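Local coordinates for protein cysteine synthase (Fusobacterium nucleatum subsp. nucleatum strain ATCC 25586, PDB 5XEM) that probably makes L-cysteine and acetate from O-acetyl-L-serine and hydrogen sulfide, using pyridoxal 5'-phosphate, and here holds L-lanthionine as a Schiff base with that cofactor, at residues L212-I222 and I244-F253. Numbering follows the deposited sequence.
Sequences LSKGYIGPHKI and ILVCEDDDAF. With CA (calcium ion), chain J.
With CG turned anti to its own carbonyl carbon (chi1 -68°), Asp249 in the first turn of helix 249-263 lifts its carboxylate to the backbone of Lys221. The amide N of Lys221 donates to OD1 of Asp249 over 3.1 Å in a nearly straight bond (176°) that arrives from above the carboxylate plane. Aspartate suits this place, being short enough to receive a loop amide close to the helix backbone. The side chains of Lys221 and Asp249 cross at about a right angle, CG of Lys221 lying 3.5 Å from OD2 of Asp249, and CB of Lys221 rests 3.8 Å from CE2 of Phe253, at the ring edge. In the same loop, ND1 of His220 accepts a bent bond from the amide N of Ile222 (3.0 Å); the His220 side chain lies about 5 Å from the bound lanthionine. The CG1-CD1 arm of Ile222 is long enough to reach between Ala252, whose methyl offers it a small apolar surface, and the backbone of Cys247, where CD1 comes 3.4 Å from the carbonyl O. At the other end, branched Ile244 offers two methyls, CG2 and CD1, to CB of Leu212. Asp250 faces away and grips a calcium ion through both carboxylate oxygens; two waters on that ion also donate to Asp251. The contact joins parts of a beta-alpha-beta unit: strand 245-247, at the sheet edge, runs parallel to strand 200-206, whose Glu205 receives the Ser213 hydroxyl of helix 211-214, and helix 269-284 packs on Ile222 and Ala252 through Ala273.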
loop_
_atom_site.group_PDB
_atom_site.type_symbol
_atom_site.label_atom_id
_atom_site.label_comp_id
_atom_site.label_asym_id
_atom_site.label_seq_id
_atom_site.Cartn_x
_atom_site.Cartn_y
_atom_site.Cartn_z
ATOM N N LEU A 212 -16.689 -23.942 -11.009
ATOM C CA LEU A 212 -15.853 -24.660 -11.975
ATOM C C LEU A 212 -15.756 -26.134 -11.631
ATOM O O LEU A 212 -15.699 -26.995 -12.544
ATOM C CB LEU A 212 -14.435 -24.071 -12.027
ATOM C CG LEU A 212 -14.307 -22.576 -12.405
ATOM C CD1 LEU A 212 -12.842 -22.147 -12.424
ATOM C CD2 LEU A 212 -14.953 -22.313 -13.750
ATOM N N SER A 213 -15.715 -26.449 -10.341
ATOM C CA SER A 213 -15.404 -27.809 -9.906
ATOM C C SER A 213 -16.667 -28.628 -9.694
ATOM O O SER A 213 -16.637 -29.828 -9.894
ATOM C CB SER A 213 -14.517 -27.825 -8.652
ATOM O OG SER A 213 -15.118 -27.157 -7.550
ATOM N N LYS A 214 -17.768 -27.986 -9.307
ATOM C CA LYS A 214 -19.034 -28.703 -9.058
ATOM C C LYS A 214 -20.264 -28.174 -9.742
ATOM O O LYS A 214 -21.321 -28.784 -9.621
ATOM C CB LYS A 214 -19.307 -28.805 -7.560
ATOM C CG LYS A 214 -18.201 -29.505 -6.783
ATOM C CD LYS A 214 -18.590 -29.682 -5.327
ATOM C CE LYS A 214 -17.617 -30.570 -4.568
ATOM N NZ LYS A 214 -18.357 -31.237 -3.457
ATOM N N GLY A 215 -20.171 -27.036 -10.429
ATOM C CA GLY A 215 -21.240 -26.560 -11.290
ATOM C C GLY A 215 -22.351 -25.832 -10.545
ATOM O O GLY A 215 -23.470 -25.734 -11.059
ATOM N N TYR A 216 -22.067 -25.313 -9.343
ATOM C CA TYR A 216 -23.052 -24.490 -8.630
ATOM C C TYR A 216 -22.357 -23.400 -7.882
ATOM O O TYR A 216 -21.154 -23.486 -7.628
ATOM C CB TYR A 216 -23.919 -25.307 -7.635
ATOM C CG TYR A 216 -23.196 -25.892 -6.415
ATOM C CD1 TYR A 216 -22.925 -25.126 -5.295
ATOM C CD2 TYR A 216 -22.829 -27.255 -6.375
ATOM C CE1 TYR A 216 -22.304 -25.673 -4.174
ATOM C CE2 TYR A 216 -22.195 -27.795 -5.267
ATOM C CZ TYR A 216 -21.932 -27.002 -4.171
ATOM O OH TYR A 216 -21.280 -27.528 -3.050
ATOM N N ILE A 217 -23.122 -22.375 -7.539
ATOM C CA ILE A 217 -22.610 -21.264 -6.759
ATOM C C ILE A 217 -23.282 -21.175 -5.378
ATOM O O ILE A 217 -24.347 -21.748 -5.113
ATOM C CB ILE A 217 -22.701 -19.908 -7.509
ATOM C CG1 ILE A 217 -24.149 -19.496 -7.767
ATOM C CG2 ILE A 217 -21.881 -19.948 -8.795
ATOM C CD1 ILE A 217 -24.302 -18.010 -8.067
ATOM N N GLY A 218 -22.637 -20.437 -4.494
ATOM C CA GLY A 218 -23.107 -20.298 -3.143
ATOM C C GLY A 218 -22.452 -19.078 -2.519
ATOM O O GLY A 218 -21.620 -18.436 -3.142
ATOM N N PRO A 219 -22.802 -18.778 -1.265
ATOM C CA PRO A 219 -22.201 -17.652 -0.571
ATOM C C PRO A 219 -20.773 -17.964 -0.145
ATOM O O PRO A 219 -20.449 -19.105 0.214
ATOM C CB PRO A 219 -23.126 -17.477 0.634
ATOM C CG PRO A 219 -23.535 -18.878 0.958
ATOM C CD PRO A 219 -23.608 -19.612 -0.362
ATOM N N HIS A 220 -19.892 -16.965 -0.210
ATOM C CA HIS A 220 -18.527 -17.134 0.292
ATOM C C HIS A 220 -18.015 -15.787 0.737
ATOM O O HIS A 220 -18.599 -14.746 0.410
ATOM C CB HIS A 220 -17.610 -17.732 -0.784
ATOM C CG HIS A 220 -17.295 -16.765 -1.892
ATOM N ND1 HIS A 220 -16.212 -15.946 -1.853
ATOM C CD2 HIS A 220 -17.966 -16.475 -3.083
ATOM C CE1 HIS A 220 -16.226 -15.148 -2.948
ATOM N NE2 HIS A 220 -17.280 -15.478 -3.699
ATOM N N LYS A 221 -16.945 -15.819 1.521
ATOM C CA LYS A 221 -16.367 -14.607 2.136
ATOM C C LYS A 221 -15.003 -14.247 1.531
ATOM O O LYS A 221 -14.300 -13.361 2.064
ATOM C CB LYS A 221 -16.216 -14.820 3.645
ATOM C CG LYS A 221 -17.529 -15.126 4.351
ATOM C CD LYS A 221 -17.365 -15.344 5.847
ATOM C CE LYS A 221 -18.693 -15.738 6.477
ATOM N NZ LYS A 221 -18.519 -16.098 7.910
ATOM N N ILE A 222 -14.606 -14.914 0.454
ATOM C CA ILE A 222 -13.270 -14.676 -0.129
ATOM C C ILE A 222 -13.436 -13.543 -1.139
ATOM O O ILE A 222 -13.548 -13.759 -2.358
ATOM C CB ILE A 222 -12.638 -15.928 -0.761
ATOM C CG1 ILE A 222 -12.701 -17.122 0.224
ATOM C CG2 ILE A 222 -11.212 -15.632 -1.234
ATOM C CD1 ILE A 222 -12.214 -18.442 -0.348
ATOM N N ILE A 244 -8.669 -27.824 -10.769
ATOM C CA ILE A 244 -9.312 -26.687 -10.082
ATOM C C ILE A 244 -9.046 -26.874 -8.594
ATOM O O ILE A 244 -9.376 -27.910 -8.024
ATOM C CB ILE A 244 -10.834 -26.656 -10.271
ATOM C CG1 ILE A 244 -11.253 -26.797 -11.748
ATOM C CG2 ILE A 244 -11.410 -25.403 -9.611
ATOM C CD1 ILE A 244 -10.758 -25.732 -12.703
ATOM N N LEU A 245 -8.447 -25.877 -7.953
ATOM C CA LEU A 245 -8.196 -25.921 -6.523
ATOM C C LEU A 245 -9.248 -25.058 -5.838
ATOM O O LEU A 245 -9.834 -24.166 -6.463
ATOM C CB LEU A 245 -6.795 -25.421 -6.197
ATOM C CG LEU A 245 -5.650 -26.076 -6.992
ATOM C CD1 LEU A 245 -4.313 -25.459 -6.605
ATOM C CD2 LEU A 245 -5.647 -27.585 -6.788
ATOM N N VAL A 246 -9.490 -25.365 -4.574
ATOM C CA VAL A 246 -10.447 -24.641 -3.780
ATOM C C VAL A 246 -9.909 -24.269 -2.411
ATOM O O VAL A 246 -8.918 -24.832 -1.942
ATOM C CB VAL A 246 -11.751 -25.442 -3.602
ATOM C CG1 VAL A 246 -12.320 -25.830 -4.959
ATOM C CG2 VAL A 246 -11.525 -26.671 -2.698
ATOM N N CYS A 247 -10.609 -23.339 -1.758
ATOM C CA CYS A 247 -10.329 -22.984 -0.378
ATOM C C CYS A 247 -11.611 -22.593 0.346
ATOM O O CYS A 247 -12.428 -21.846 -0.175
ATOM C CB CYS A 247 -9.332 -21.839 -0.311
ATOM S SG CYS A 247 -8.721 -21.499 1.356
ATOM N N GLU A 248 -11.786 -23.129 1.545
ATOM C CA GLU A 248 -12.880 -22.737 2.436
ATOM C C GLU A 248 -12.645 -21.339 3.028
ATOM O O GLU A 248 -11.519 -20.893 3.178
ATOM C CB GLU A 248 -13.067 -23.775 3.557
ATOM C CG GLU A 248 -13.412 -25.191 3.061
ATOM C CD GLU A 248 -14.896 -25.397 2.732
ATOM O OE1 GLU A 248 -15.710 -24.458 2.859
ATOM O OE2 GLU A 248 -15.261 -26.532 2.354
ATOM N N ASP A 249 -13.728 -20.667 3.361
ATOM C CA ASP A 249 -13.655 -19.318 3.930
ATOM C C ASP A 249 -12.749 -19.272 5.161
ATOM O O ASP A 249 -11.879 -18.420 5.245
ATOM C CB ASP A 249 -15.042 -18.853 4.342
ATOM C CG ASP A 249 -15.988 -18.606 3.172
ATOM O OD1 ASP A 249 -15.523 -18.502 1.994
ATOM O OD2 ASP A 249 -17.199 -18.487 3.439
ATOM N N ASP A 250 -12.961 -20.180 6.124
ATOM C CA ASP A 250 -12.207 -20.128 7.379
ATOM C C ASP A 250 -10.716 -20.309 7.153
ATOM O O ASP A 250 -9.903 -19.591 7.736
ATOM C CB ASP A 250 -12.784 -21.091 8.484
ATOM C CG ASP A 250 -12.892 -22.594 8.053
ATOM O OD1 ASP A 250 -12.599 -22.941 6.877
ATOM O OD2 ASP A 250 -13.272 -23.431 8.913
ATOM N N ASP A 251 -10.344 -21.239 6.287
ATOM C CA ASP A 251 -8.939 -21.493 5.974
ATOM C C ASP A 251 -8.272 -20.287 5.283
ATOM O O ASP A 251 -7.096 -19.988 5.550
ATOM C CB ASP A 251 -8.802 -22.725 5.082
ATOM C CG ASP A 251 -9.221 -24.008 5.771
ATOM O OD1 ASP A 251 -9.165 -24.060 7.026
ATOM O OD2 ASP A 251 -9.608 -24.965 5.056
ATOM N N ALA A 252 -9.028 -19.586 4.434
ATOM C CA ALA A 252 -8.513 -18.382 3.768
ATOM C C ALA A 252 -8.162 -17.290 4.797
ATOM O O ALA A 252 -7.101 -16.692 4.714
ATOM C CB ALA A 252 -9.506 -17.851 2.720
ATOM N N PHE A 253 -9.061 -17.039 5.745
ATOM C CA PHE A 253 -8.818 -16.072 6.801
ATOM C C PHE A 253 -7.641 -16.518 7.672
ATOM O O PHE A 253 -6.765 -15.712 8.015
ATOM C CB PHE A 253 -10.073 -15.847 7.652
ATOM C CG PHE A 253 -11.061 -14.900 7.022
ATOM C CD1 PHE A 253 -10.858 -13.529 7.089
ATOM C CD2 PHE A 253 -12.146 -15.372 6.324
ATOM C CE1 PHE A 253 -11.743 -12.647 6.482
ATOM C CE2 PHE A 253 -13.041 -14.496 5.727
ATOM C CZ PHE A 253 -12.848 -13.147 5.806
HETATM CA CA CA J . -13.117 -25.427 7.292
HETATM O O HOH W 1 -10.759 -25.463 8.734
HETATM O O HOH W 2 -11.537 -26.427 5.944
#